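Local coordinates for putative glucoamylase (Bacteroides fragilis NCTC 9343, PDB 3EU8), which is probably a glycoside hydrolase of the glucoamylase type, probably with an alpha/alpha toroid fold and presumably exported, though its substrate has not been established, at residues T14-D19 and H358-G363; Y295-P300 and Y306-W311; D364-F367 and G371-D374; I78-V83 and M398-R403. All coordinates share one frame; numbering follows the deposited sequence.

Contact 1 lies at the surface; contacts 2, 3 and 4 are partly buried. In contact 1 the N-terminal arm meets the end of helix 349-361 through one methyl and one ring. Contact 3 follows directly along the chain, a beta hairpin with an edge-to-face aromatic pair and a backbone hydrogen bond across it; its F367 and F372 pack on Y360 and L359 of contact 1. Contact 2, whose C310 meets H358 of contact 1, turns a loop back against helix 281-298 by apolar and sulfur-aromatic packing. Contact 4 differs in kind, being a charged cluster between helices 64-79 and 389-404. Helix 18-34, which starts in contact 1, borders contacts 3 and 4 as well.

Contact 1: T14-D19 and H358-G363; sequences TSLTDD and HLYEMG. With K (potassium ion), chain E; EDO (1,2-ethanediol), chain O.
A single methyl group over an aromatic face is the whole of the direct apolar contact between L16 and Y360, and a 1,2-ethanediol molecule, probably from the crystallisation liquor, lies beside it. L16 CD1 sits 4.0 Å from the centroid of the Y360 ring and 27° off its normal, a CH-pi contact whose closest approach is 3.6 Å from L16 CD1 to Y360 CZ. The two side chains cross at about a right angle. Y360 sends its ring out from helix 349-361 with CG opposite the backbone N (chi1 -177°), which brings the phenol up to the N-terminal arm. The diol takes the straight bond from the L16 backbone, with 3.0 Å from L16 N to its O1 and 171° at the hydrogen. The polar ends of S15 and E361 approach one another only loosely, 4.1 Å separating S15 OG from E361 OE2. Two residues before L16, T14 O binds the potassium ion at 2.6 Å, with S11 O and two waters among its other ligands; one of these waters also donates to S15 O. After L16, T17 occupies the N-cap of helix 18-34, its OG1 bonded to A20 N, while L21 of that helix touches both L16 and Y360. This is a surface contact of an N-terminal arm, tied to a peripheral potassium site and leading into an N-capped helix.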
loop_
_atom_site.group_PDB
_atom_site.type_symbol
_atom_site.label_atom_id
_atom_site.label_comp_id
_atom_site.label_asym_id
_atom_site.label_seq_id
_atom_site.Cartn_x
_atom_site.Cartn_y
_atom_site.Cartn_z
ATOM N N THR A 14 21.975 -25.700 -4.366
ATOM C CA THR A 14 20.549 -25.908 -4.090
ATOM C C THR A 14 19.934 -24.550 -3.697
ATOM O O THR A 14 20.592 -23.748 -3.030
ATOM C CB THR A 14 20.409 -26.984 -2.970
ATOM O OG1 THR A 14 20.870 -28.264 -3.456
ATOM C CG2 THR A 14 18.993 -27.125 -2.459
ATOM N N SER A 15 18.698 -24.279 -4.134
ATOM C CA SER A 15 17.975 -23.038 -3.814
ATOM C C SER A 15 17.670 -22.845 -2.337
ATOM O O SER A 15 17.514 -23.815 -1.597
ATOM C CB SER A 15 16.629 -23.014 -4.534
ATOM O OG SER A 15 16.858 -23.057 -5.918
ATOM N N LEU A 16 17.557 -21.579 -1.930
ATOM C CA LEU A 16 17.003 -21.220 -0.619
ATOM C C LEU A 16 15.658 -21.884 -0.454
ATOM O O LEU A 16 14.903 -22.012 -1.409
ATOM C CB LEU A 16 16.829 -19.694 -0.457
ATOM C CG LEU A 16 18.078 -18.816 -0.357
ATOM C CD1 LEU A 16 17.692 -17.328 -0.379
ATOM C CD2 LEU A 16 18.867 -19.137 0.924
ATOM N N THR A 17 15.360 -22.350 0.752
ATOM C CA THR A 17 13.977 -22.711 1.068
ATOM C C THR A 17 13.097 -21.447 0.913
ATOM O O THR A 17 13.594 -20.328 0.923
ATOM C CB THR A 17 13.843 -23.244 2.506
ATOM O OG1 THR A 17 14.150 -22.188 3.422
ATOM C CG2 THR A 17 14.788 -24.466 2.743
ATOM N N ASP A 18 11.792 -21.643 0.796
ATOM C CA ASP A 18 10.854 -20.539 0.721
ATOM C C ASP A 18 10.964 -19.661 1.975
ATOM O O ASP A 18 10.909 -18.426 1.882
ATOM C CB ASP A 18 9.419 -21.065 0.627
ATOM C CG ASP A 18 9.100 -21.693 -0.707
ATOM O OD1 ASP A 18 9.840 -21.489 -1.706
ATOM O OD2 ASP A 18 8.078 -22.381 -0.748
ATOM N N ASP A 19 11.104 -20.302 3.139
ATOM C CA ASP A 19 11.115 -19.589 4.408
ATOM C C ASP A 19 12.371 -18.721 4.499
ATOM O O ASP A 19 12.286 -17.604 4.961
ATOM C CB ASP A 19 11.054 -20.561 5.602
ATOM C CG ASP A 19 9.627 -21.022 5.955
ATOM O OD1 ASP A 19 8.654 -20.702 5.224
ATOM O OD2 ASP A 19 9.481 -21.714 6.995
ATOM N N HIS A 358 12.938 -16.579 -8.736
ATOM C CA HIS A 358 13.470 -16.222 -10.048
ATOM C C HIS A 358 14.104 -14.818 -10.072
ATOM O O HIS A 358 15.184 -14.600 -10.641
ATOM C CB HIS A 358 12.361 -16.382 -11.110
ATOM C CG HIS A 358 12.773 -15.985 -12.503
ATOM N ND1 HIS A 358 13.434 -16.834 -13.366
ATOM C CD2 HIS A 358 12.585 -14.833 -13.187
ATOM C CE1 HIS A 358 13.675 -16.204 -14.503
ATOM N NE2 HIS A 358 13.165 -14.988 -14.421
ATOM N N LEU A 359 13.467 -13.869 -9.416
ATOM C CA LEU A 359 14.014 -12.543 -9.290
ATOM C C LEU A 359 15.283 -12.547 -8.440
ATOM O O LEU A 359 16.280 -11.928 -8.822
ATOM C CB LEU A 359 12.965 -11.595 -8.703
ATOM C CG LEU A 359 11.730 -11.285 -9.574
ATOM C CD1 LEU A 359 10.901 -10.298 -8.762
ATOM C CD2 LEU A 359 12.069 -10.791 -11.004
ATOM N N TYR A 360 15.273 -13.254 -7.311
ATOM C CA TYR A 360 16.470 -13.396 -6.465
ATOM C C TYR A 360 17.683 -13.989 -7.275
ATOM O O TYR A 360 18.837 -13.554 -7.123
ATOM C CB TYR A 360 16.130 -14.270 -5.243
ATOM C CG TYR A 360 17.253 -14.459 -4.240
ATOM C CD1 TYR A 360 18.212 -15.452 -4.410
ATOM C CD2 TYR A 360 17.332 -13.664 -3.100
ATOM C CE1 TYR A 360 19.251 -15.624 -3.494
ATOM C CE2 TYR A 360 18.366 -13.836 -2.158
ATOM C CZ TYR A 360 19.316 -14.807 -2.361
ATOM O OH TYR A 360 20.320 -14.973 -1.425
ATOM N N GLU A 361 17.397 -14.957 -8.132
ATOM C CA GLU A 361 18.412 -15.575 -8.964
ATOM C C GLU A 361 18.976 -14.660 -10.056
ATOM O O GLU A 361 20.058 -14.929 -10.564
ATOM C CB GLU A 361 17.849 -16.854 -9.605
ATOM C CG GLU A 361 17.745 -18.026 -8.610
ATOM C CD GLU A 361 16.659 -19.038 -8.978
ATOM O OE1 GLU A 361 16.387 -19.219 -10.192
ATOM O OE2 GLU A 361 16.075 -19.642 -8.049
HETATM N N MSE A 362 18.281 -13.571 -10.398
HETATM C CA MSE A 362 18.847 -12.545 -11.283
HETATM C C MSE A 362 20.001 -11.771 -10.646
HETATM O O MSE A 362 20.731 -11.068 -11.334
HETATM C CB MSE A 362 17.773 -11.542 -11.671
HETATM C CG MSE A 362 16.723 -12.173 -12.549
HETATM SE SE MSE A 362 15.353 -10.978 -13.139
HETATM C CE MSE A 362 14.212 -12.286 -13.722
ATOM N N GLY A 363 20.148 -11.870 -9.329
ATOM C CA GLY A 363 21.275 -11.250 -8.619
ATOM C C GLY A 363 21.155 -9.766 -8.331
ATOM O O GLY A 363 20.062 -9.187 -8.342
HETATM K K K E . 21.251 -24.216 -0.535
HETATM C C1 EDO O . 17.902 -19.368 -5.129
HETATM O O1 EDO O . 18.580 -19.641 -3.907
HETATM C C2 EDO O . 16.418 -19.447 -4.848
HETATM O O2 EDO O . 15.875 -18.138 -4.825
HETATM O O HOH W 1 18.586 -24.427 0.869
HETATM O O HOH W 2 21.363 -26.832 0.989
#

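Contact 2: Y295-P300 and Y306-W311; sequences YCIRNP and YGPDCW. With EDO (1,2-ethanediol), chain P.
C296 and W311 meet through their beta carbons, C296 CB lying 3.4 Å from W311 CB where the loop 306-311 folds back on the last turn of helix 281-298. The backbone turns W311 CB toward C296; chi1 of 54°, with CG between the backbone N and the carbonyl carbon, then swings the indole away from 295-300, to lie between T289 and R293 of helix 281-298 and Q351 and V355 of helix 349-361. C296 places SG on the side opposite its carbonyl carbon (chi1 -69°), and the sulfur comes obliquely to the Y306 ring, 4.9 Å from its centroid. The carbonyl oxygen C296 O reaches the edge of the same ring, near its plane, and is 3.3 Å from Y306 CB. N299 leaves the helix with positive phi, and its side chain crosses Y306 at about a right angle with amide and ring planes 27° apart; N299 OD1 stands 3.4 Å from Y306 CD2. The polar ends are held elsewhere: N299 ND2 bonds to Y303 O and Y306 OH to D332. I297, partly exposed, meets the pyrrolidine of P308, with 4.0 Å from I297 CD1 to P308 CG. P308 belongs to the type I turn G307-C310. A water donates to both I297 O and Y306 O. Lacking any direct hydrogen bond between the segments, the loop's fit on the helix depends on side-chain shape and this bridging water.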
loop_
_atom_site.group_PDB
_atom_site.type_symbol
_atom_site.label_atom_id
_atom_site.label_comp_id
_atom_site.label_asym_id
_atom_site.label_seq_id
_atom_site.Cartn_x
_atom_site.Cartn_y
_atom_site.Cartn_z
ATOM N N TYR A 295 -1.820 -12.334 -18.487
ATOM C CA TYR A 295 -1.400 -11.420 -19.560
ATOM C C TYR A 295 0.105 -11.534 -19.822
ATOM O O TYR A 295 0.527 -11.549 -20.966
ATOM C CB TYR A 295 -1.790 -9.976 -19.264
ATOM C CG TYR A 295 -1.123 -9.016 -20.208
ATOM C CD1 TYR A 295 0.160 -8.540 -19.955
ATOM C CD2 TYR A 295 -1.749 -8.623 -21.383
ATOM C CE1 TYR A 295 0.797 -7.706 -20.858
ATOM C CE2 TYR A 295 -1.130 -7.781 -22.253
ATOM C CZ TYR A 295 0.124 -7.325 -22.004
ATOM O OH TYR A 295 0.731 -6.495 -22.931
ATOM N N CYS A 296 0.890 -11.648 -18.750
ATOM C CA CYS A 296 2.351 -11.737 -18.838
ATOM C C CYS A 296 2.820 -13.062 -19.448
ATOM O O CYS A 296 3.790 -13.076 -20.188
ATOM C CB CYS A 296 2.994 -11.556 -17.445
ATOM S SG CYS A 296 2.840 -9.904 -16.769
ATOM N N ILE A 297 2.134 -14.154 -19.138
ATOM C CA ILE A 297 2.419 -15.445 -19.736
ATOM C C ILE A 297 2.067 -15.456 -21.256
ATOM O O ILE A 297 2.790 -16.034 -22.104
ATOM C CB ILE A 297 1.642 -16.588 -18.985
ATOM C CG1 ILE A 297 2.179 -16.773 -17.560
ATOM C CG2 ILE A 297 1.766 -17.928 -19.748
ATOM C CD1 ILE A 297 1.529 -17.946 -16.803
ATOM N N ARG A 298 0.956 -14.822 -21.599
ATOM C CA ARG A 298 0.572 -14.714 -22.993
ATOM C C ARG A 298 1.600 -13.814 -23.734
ATOM O O ARG A 298 1.994 -14.123 -24.832
ATOM C CB ARG A 298 -0.868 -14.200 -23.078
ATOM C CG ARG A 298 -1.462 -14.161 -24.502
ATOM C CD ARG A 298 -2.932 -13.942 -24.439
ATOM N NE ARG A 298 -3.227 -12.595 -23.987
ATOM C CZ ARG A 298 -3.296 -11.537 -24.789
ATOM N NH1 ARG A 298 -3.039 -11.645 -26.083
ATOM N NH2 ARG A 298 -3.594 -10.345 -24.288
ATOM N N ASN A 299 2.015 -12.706 -23.127
ATOM C CA ASN A 299 3.114 -11.884 -23.645
ATOM C C ASN A 299 2.933 -11.454 -25.106
ATOM O O ASN A 299 3.838 -11.651 -25.945
ATOM C CB ASN A 299 4.477 -12.610 -23.428
ATOM C CG ASN A 299 5.687 -11.709 -23.634
ATOM O OD1 ASN A 299 5.573 -10.482 -23.654
ATOM N ND2 ASN A 299 6.865 -12.317 -23.780
ATOM N N PRO A 300 1.783 -10.838 -25.422
ATOM C CA PRO A 300 1.510 -10.447 -26.802
ATOM C C PRO A 300 2.444 -9.405 -27.411
ATOM O O PRO A 300 2.422 -9.225 -28.615
ATOM C CB PRO A 300 0.097 -9.857 -26.712
ATOM C CG PRO A 300 -0.020 -9.398 -25.335
ATOM C CD PRO A 300 0.678 -10.438 -24.538
ATOM N N TYR A 306 9.255 -12.381 -19.849
ATOM C CA TYR A 306 7.892 -12.577 -19.311
ATOM C C TYR A 306 7.571 -14.057 -19.332
ATOM O O TYR A 306 7.927 -14.756 -20.283
ATOM C CB TYR A 306 6.838 -11.862 -20.162
ATOM C CG TYR A 306 6.686 -10.367 -19.993
ATOM C CD1 TYR A 306 7.749 -9.569 -19.569
ATOM C CD2 TYR A 306 5.474 -9.750 -20.322
ATOM C CE1 TYR A 306 7.609 -8.198 -19.461
ATOM C CE2 TYR A 306 5.302 -8.377 -20.211
ATOM C CZ TYR A 306 6.390 -7.601 -19.767
ATOM O OH TYR A 306 6.257 -6.239 -19.654
ATOM N N GLY A 307 6.871 -14.544 -18.314
ATOM C CA GLY A 307 6.473 -15.958 -18.268
ATOM C C GLY A 307 5.975 -16.331 -16.882
ATOM O O GLY A 307 5.751 -15.463 -16.048
ATOM N N PRO A 308 5.777 -17.628 -16.635
ATOM C CA PRO A 308 5.245 -18.094 -15.344
ATOM C C PRO A 308 6.106 -17.718 -14.138
ATOM O O PRO A 308 5.599 -17.573 -13.040
ATOM C CB PRO A 308 5.188 -19.625 -15.521
ATOM C CG PRO A 308 5.096 -19.833 -16.998
ATOM C CD PRO A 308 5.979 -18.746 -17.579
ATOM N N ASP A 309 7.405 -17.577 -14.347
ATOM C CA ASP A 309 8.337 -17.270 -13.275
ATOM C C ASP A 309 8.672 -15.792 -13.222
ATOM O O ASP A 309 9.483 -15.382 -12.412
ATOM C CB ASP A 309 9.631 -18.078 -13.466
ATOM C CG ASP A 309 9.366 -19.582 -13.456
ATOM O OD1 ASP A 309 8.429 -20.013 -12.733
ATOM O OD2 ASP A 309 10.053 -20.316 -14.187
ATOM N N CYS A 310 8.068 -15.004 -14.111
ATOM C CA CYS A 310 8.386 -13.586 -14.186
ATOM C C CYS A 310 7.209 -12.810 -14.756
ATOM O O CYS A 310 7.038 -12.762 -15.962
ATOM C CB CYS A 310 9.642 -13.357 -15.031
ATOM S SG CYS A 310 10.312 -11.735 -14.799
ATOM N N TRP A 311 6.387 -12.266 -13.852
ATOM C CA TRP A 311 5.192 -11.533 -14.182
ATOM C C TRP A 311 4.966 -10.514 -13.080
ATOM O O TRP A 311 5.621 -10.544 -12.022
ATOM C CB TRP A 311 3.937 -12.461 -14.334
ATOM C CG TRP A 311 3.651 -13.362 -13.143
ATOM C CD1 TRP A 311 4.149 -14.613 -12.949
ATOM C CD2 TRP A 311 2.797 -13.089 -11.998
ATOM N NE1 TRP A 311 3.715 -15.122 -11.756
ATOM C CE2 TRP A 311 2.895 -14.209 -11.140
ATOM C CE3 TRP A 311 2.014 -11.984 -11.588
ATOM C CZ2 TRP A 311 2.199 -14.285 -9.912
ATOM C CZ3 TRP A 311 1.342 -12.050 -10.373
ATOM C CH2 TRP A 311 1.424 -13.205 -9.551
HETATM C C1 EDO P . 10.926 -16.965 -18.313
HETATM O O1 EDO P . 12.313 -17.208 -18.063
HETATM C C2 EDO P . 10.259 -16.625 -16.993
HETATM O O2 EDO P . 9.048 -17.364 -16.847
HETATM O O HOH W 3 5.506 -16.084 -21.898
#

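Contact 3: D364-F367 and G371-D374; sequences DKVF and GFYD. With EDO (1,2-ethanediol), chain B.
F367 carries its CG opposite the backbone N (chi1 -168°) and F372 carries its own opposite the carbonyl carbon (chi1 -67°), which lets the two rings meet on one face of a small antiparallel beta hairpin. F367 and F372 are a non-hydrogen-bonded antiparallel pair, and their rings pack T-shaped, the edge of F367 toward the face of F372, with centroids 4.8 Å apart and planes at 61°. F367 CD1 lies over the middle of the F372 ring, while V366 CG1 comes to the edge of that ring, 3.8 Å from F372 CD1. V25 of helix 18-34 touches both phenylalanines. One backbone hydrogen bond joins the two segments, Y373 N to V366 O, 2.9 Å, and V366 O also receives the F372 CA hydrogen. The Y373 ring turns its edge to two successive carbonyls, with Y373 CE2 3.4 Å from D364 O and Y373 CD2 3.5 Å from K365 O. Beyond that edge, a water in the ring plane donates to D364 O at 2.8 Å.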
loop_
_atom_site.group_PDB
_atom_site.type_symbol
_atom_site.label_atom_id
_atom_site.label_comp_id
_atom_site.label_asym_id
_atom_site.label_seq_id
_atom_site.Cartn_x
_atom_site.Cartn_y
_atom_site.Cartn_z
ATOM N N ASP A 364 22.315 -9.175 -8.057
ATOM C CA ASP A 364 22.512 -7.764 -7.733
ATOM C C ASP A 364 21.765 -6.759 -8.614
ATOM O O ASP A 364 21.502 -5.643 -8.199
ATOM C CB ASP A 364 24.013 -7.397 -7.948
ATOM C CG ASP A 364 24.913 -7.871 -6.842
ATOM O OD1 ASP A 364 24.399 -8.366 -5.813
ATOM O OD2 ASP A 364 26.141 -7.716 -7.011
ATOM N N LYS A 365 21.548 -7.101 -9.869
ATOM C CA LYS A 365 20.962 -6.152 -10.791
ATOM C C LYS A 365 19.529 -5.870 -10.416
ATOM O O LYS A 365 19.021 -4.818 -10.753
ATOM C CB LYS A 365 21.111 -6.582 -12.276
ATOM C CG LYS A 365 20.404 -7.826 -12.726
ATOM C CD LYS A 365 20.666 -8.103 -14.216
ATOM C CE LYS A 365 20.048 -9.415 -14.764
ATOM N NZ LYS A 365 20.661 -10.667 -14.228
ATOM N N VAL A 366 18.919 -6.807 -9.682
ATOM C CA VAL A 366 17.516 -6.742 -9.245
ATOM C C VAL A 366 17.298 -6.748 -7.728
ATOM O O VAL A 366 16.350 -6.135 -7.244
ATOM C CB VAL A 366 16.758 -7.910 -9.957
ATOM C CG1 VAL A 366 15.391 -8.197 -9.372
ATOM C CG2 VAL A 366 16.643 -7.539 -11.416
ATOM N N PHE A 367 18.169 -7.446 -6.985
ATOM C CA PHE A 367 18.052 -7.601 -5.557
ATOM C C PHE A 367 19.165 -6.845 -4.870
ATOM O O PHE A 367 20.304 -7.296 -4.821
ATOM C CB PHE A 367 18.049 -9.090 -5.180
ATOM C CG PHE A 367 17.652 -9.358 -3.760
ATOM C CD1 PHE A 367 16.353 -9.119 -3.340
ATOM C CD2 PHE A 367 18.585 -9.862 -2.837
ATOM C CE1 PHE A 367 15.983 -9.359 -2.021
ATOM C CE2 PHE A 367 18.233 -10.104 -1.530
ATOM C CZ PHE A 367 16.923 -9.853 -1.114
ATOM N N GLY A 371 16.433 -4.714 -0.588
ATOM C CA GLY A 371 15.479 -5.609 -1.207
ATOM C C GLY A 371 15.412 -5.394 -2.703
ATOM O O GLY A 371 16.311 -4.827 -3.299
ATOM N N PHE A 372 14.341 -5.865 -3.320
ATOM C CA PHE A 372 14.209 -5.767 -4.761
ATOM C C PHE A 372 14.069 -4.322 -5.167
ATOM O O PHE A 372 13.355 -3.569 -4.526
ATOM C CB PHE A 372 12.994 -6.518 -5.248
ATOM C CG PHE A 372 13.095 -7.965 -5.065
ATOM C CD1 PHE A 372 13.874 -8.716 -5.941
ATOM C CD2 PHE A 372 12.446 -8.588 -4.009
ATOM C CE1 PHE A 372 13.989 -10.040 -5.777
ATOM C CE2 PHE A 372 12.564 -9.947 -3.833
ATOM C CZ PHE A 372 13.335 -10.672 -4.718
ATOM N N TYR A 373 14.771 -3.943 -6.228
ATOM C CA TYR A 373 14.639 -2.610 -6.762
ATOM C C TYR A 373 13.268 -2.484 -7.421
ATOM O O TYR A 373 12.586 -3.487 -7.657
ATOM C CB TYR A 373 15.719 -2.327 -7.805
ATOM C CG TYR A 373 17.122 -2.305 -7.255
ATOM C CD1 TYR A 373 17.460 -1.454 -6.217
ATOM C CD2 TYR A 373 18.118 -3.109 -7.802
ATOM C CE1 TYR A 373 18.748 -1.411 -5.702
ATOM C CE2 TYR A 373 19.443 -3.062 -7.293
ATOM C CZ TYR A 373 19.746 -2.191 -6.249
ATOM O OH TYR A 373 21.026 -2.123 -5.711
ATOM N N ASP A 374 12.898 -1.249 -7.735
ATOM C CA ASP A 374 11.536 -0.903 -8.082
ATOM C C ASP A 374 10.955 -1.604 -9.290
ATOM O O ASP A 374 9.807 -1.992 -9.264
ATOM C CB ASP A 374 11.413 0.610 -8.311
ATOM C CG ASP A 374 9.993 1.095 -8.213
ATOM O OD1 ASP A 374 9.380 0.907 -7.128
ATOM O OD2 ASP A 374 9.493 1.672 -9.224
HETATM C C1 EDO B . 21.971 -8.685 -2.148
HETATM O O1 EDO B . 23.065 -9.622 -2.164
HETATM C C2 EDO B . 22.442 -7.295 -1.732
HETATM O O2 EDO B . 22.829 -6.512 -2.868
HETATM O O HOH W 4 22.577 -3.904 -6.354
#

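Contact 4: I78-V83 and M398-R403; sequences IDRGYV and MIENYR. With EDO (1,2-ethanediol), chain G; EDO (1,2-ethanediol), chain C.
R80, at the Schellman-capped end of helix 64-79, forms a salt bridge with E400 and stacks on R403 of helix 389-404. R80 NE gives E400 OE1 a nearly straight bond, 2.8 Å long with 177° at the hydrogen, in the guanidinium plane and on the syn lone pair. R80 NH2 adds weak bonds to both carboxylate oxygens, whose plane is turned 54° from the guanidinium. The E400 chain bends at chi2 to bring its carboxylate to R80. On one face of R80 lies the guanidinium of R403, parallel within 4° and with centres 4.2 Å apart; on the opposite face, near the rim, is a water that donates to E400 OE2 and D79 OD2. R403 NH1 is itself paired with D23 of helix 18-34, and E400 OE1 accepts a further bond from Q26. The carboxylates of E400 and D23 probably offset the charge of the two stacked arginines, allowing like charges to lie face to face between three helices.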
loop_
_atom_site.group_PDB
_atom_site.type_symbol
_atom_site.label_atom_id
_atom_site.label_comp_id
_atom_site.label_asym_id
_atom_site.label_seq_id
_atom_site.Cartn_x
_atom_site.Cartn_y
_atom_site.Cartn_z
ATOM N N ILE A 78 9.758 -5.546 14.612
ATOM C CA ILE A 78 9.723 -5.594 16.087
ATOM C C ILE A 78 9.256 -6.997 16.517
ATOM O O ILE A 78 9.868 -7.631 17.402
ATOM C CB ILE A 78 8.792 -4.458 16.669
ATOM C CG1 ILE A 78 9.324 -3.069 16.256
ATOM C CG2 ILE A 78 8.558 -4.590 18.247
ATOM C CD1 ILE A 78 8.464 -1.863 16.607
ATOM N N ASP A 79 8.185 -7.483 15.879
ATOM C CA ASP A 79 7.525 -8.753 16.276
ATOM C C ASP A 79 8.463 -9.981 16.069
ATOM O O ASP A 79 8.358 -10.985 16.782
ATOM C CB ASP A 79 6.217 -8.885 15.485
ATOM C CG ASP A 79 5.224 -9.839 16.112
ATOM O OD1 ASP A 79 4.812 -9.641 17.271
ATOM O OD2 ASP A 79 4.841 -10.806 15.442
ATOM N N ARG A 80 9.364 -9.884 15.080
ATOM C CA ARG A 80 10.357 -10.918 14.775
ATOM C C ARG A 80 11.728 -10.674 15.492
ATOM O O ARG A 80 12.636 -11.450 15.349
ATOM C CB ARG A 80 10.599 -10.938 13.273
ATOM C CG ARG A 80 9.418 -11.286 12.495
ATOM C CD ARG A 80 9.692 -11.599 11.027
ATOM N NE ARG A 80 8.502 -12.275 10.516
ATOM C CZ ARG A 80 8.292 -13.584 10.568
ATOM N NH1 ARG A 80 9.231 -14.426 10.980
ATOM N NH2 ARG A 80 7.154 -14.059 10.110
ATOM N N GLY A 81 11.877 -9.573 16.209
ATOM C CA GLY A 81 13.127 -9.268 16.869
ATOM C C GLY A 81 14.225 -8.754 15.935
ATOM O O GLY A 81 15.401 -8.840 16.253
ATOM N N TYR A 82 13.854 -8.196 14.790
ATOM C CA TYR A 82 14.810 -7.523 13.880
ATOM C C TYR A 82 15.514 -6.371 14.600
ATOM O O TYR A 82 16.744 -6.123 14.421
ATOM C CB TYR A 82 14.063 -6.986 12.669
ATOM C CG TYR A 82 13.619 -8.023 11.622
ATOM C CD1 TYR A 82 13.808 -9.396 11.803
ATOM C CD2 TYR A 82 13.016 -7.612 10.444
ATOM C CE1 TYR A 82 13.405 -10.308 10.827
ATOM C CE2 TYR A 82 12.617 -8.513 9.461
ATOM C CZ TYR A 82 12.793 -9.866 9.652
ATOM O OH TYR A 82 12.376 -10.770 8.659
ATOM N N VAL A 83 14.696 -5.656 15.387
ATOM C CA VAL A 83 15.140 -4.624 16.333
ATOM C C VAL A 83 14.460 -4.846 17.691
ATOM O O VAL A 83 13.470 -5.557 17.805
ATOM C CB VAL A 83 14.859 -3.144 15.821
ATOM C CG1 VAL A 83 15.714 -2.804 14.546
ATOM C CG2 VAL A 83 13.393 -2.947 15.573
HETATM N N MSE A 398 2.908 -7.837 3.158
HETATM C CA MSE A 398 2.164 -8.945 2.628
HETATM C C MSE A 398 2.848 -10.294 2.853
HETATM O O MSE A 398 2.150 -11.318 3.022
HETATM C CB MSE A 398 1.835 -8.732 1.155
HETATM C CG MSE A 398 0.662 -7.772 0.916
HETATM SE SE MSE A 398 -1.010 -8.119 1.945
HETATM C CE MSE A 398 -2.214 -7.750 0.489
ATOM N N ILE A 399 4.188 -10.303 2.823
ATOM C CA ILE A 399 4.947 -11.494 3.213
ATOM C C ILE A 399 4.649 -11.856 4.659
ATOM O O ILE A 399 4.372 -13.019 4.955
ATOM C CB ILE A 399 6.459 -11.356 3.027
ATOM C CG1 ILE A 399 6.791 -11.456 1.541
ATOM C CG2 ILE A 399 7.186 -12.456 3.844
ATOM C CD1 ILE A 399 8.123 -10.917 1.235
ATOM N N GLU A 400 4.615 -10.853 5.531
ATOM C CA GLU A 400 4.234 -11.091 6.916
ATOM C C GLU A 400 2.801 -11.588 7.081
ATOM O O GLU A 400 2.534 -12.465 7.886
ATOM C CB GLU A 400 4.418 -9.796 7.713
ATOM C CG GLU A 400 4.267 -9.947 9.181
ATOM C CD GLU A 400 5.331 -10.853 9.801
ATOM O OE1 GLU A 400 6.486 -10.784 9.384
ATOM O OE2 GLU A 400 5.000 -11.617 10.727
ATOM N N ASN A 401 1.857 -10.992 6.355
ATOM C CA ASN A 401 0.457 -11.395 6.438
ATOM C C ASN A 401 0.263 -12.880 6.019
ATOM O O ASN A 401 -0.447 -13.653 6.690
ATOM C CB ASN A 401 -0.411 -10.423 5.634
ATOM C CG ASN A 401 -0.861 -9.219 6.447
ATOM O OD1 ASN A 401 -0.994 -9.300 7.680
ATOM N ND2 ASN A 401 -1.063 -8.086 5.780
ATOM N N TYR A 402 0.953 -13.277 4.954
ATOM C CA TYR A 402 1.003 -14.669 4.533
ATOM C C TYR A 402 1.605 -15.593 5.588
ATOM O O TYR A 402 1.085 -16.645 5.884
ATOM C CB TYR A 402 1.823 -14.799 3.209
ATOM C CG TYR A 402 2.091 -16.244 2.782
ATOM C CD1 TYR A 402 1.040 -17.083 2.387
ATOM C CD2 TYR A 402 3.387 -16.768 2.781
ATOM C CE1 TYR A 402 1.277 -18.411 1.983
ATOM C CE2 TYR A 402 3.637 -18.060 2.381
ATOM C CZ TYR A 402 2.584 -18.896 1.980
ATOM O OH TYR A 402 2.838 -20.215 1.584
ATOM N N ARG A 403 2.714 -15.183 6.171
ATOM C CA ARG A 403 3.391 -16.002 7.179
ATOM C C ARG A 403 2.686 -16.112 8.547
ATOM O O ARG A 403 2.666 -17.192 9.171
ATOM C CB ARG A 403 4.785 -15.438 7.371
ATOM C CG ARG A 403 5.700 -15.724 6.200
ATOM C CD ARG A 403 7.066 -15.199 6.504
ATOM N NE ARG A 403 7.985 -16.249 6.868
ATOM C CZ ARG A 403 9.224 -16.027 7.289
ATOM N NH1 ARG A 403 9.669 -14.788 7.423
ATOM N NH2 ARG A 403 10.006 -17.059 7.583
HETATM C C1 EDO G . 19.483 -7.717 14.093
HETATM O O1 EDO G . 18.260 -8.426 14.339
HETATM C C2 EDO G . 20.576 -8.739 13.794
HETATM O O2 EDO G . 20.489 -9.171 12.440
HETATM C C1 EDO C . 2.517 -12.891 14.476
HETATM O O1 EDO C . 2.964 -12.601 15.796
HETATM C C2 EDO C . 1.022 -12.611 14.286
HETATM O O2 EDO C . 0.196 -13.457 15.091
HETATM O O HOH W 5 5.960 -12.020 13.293
#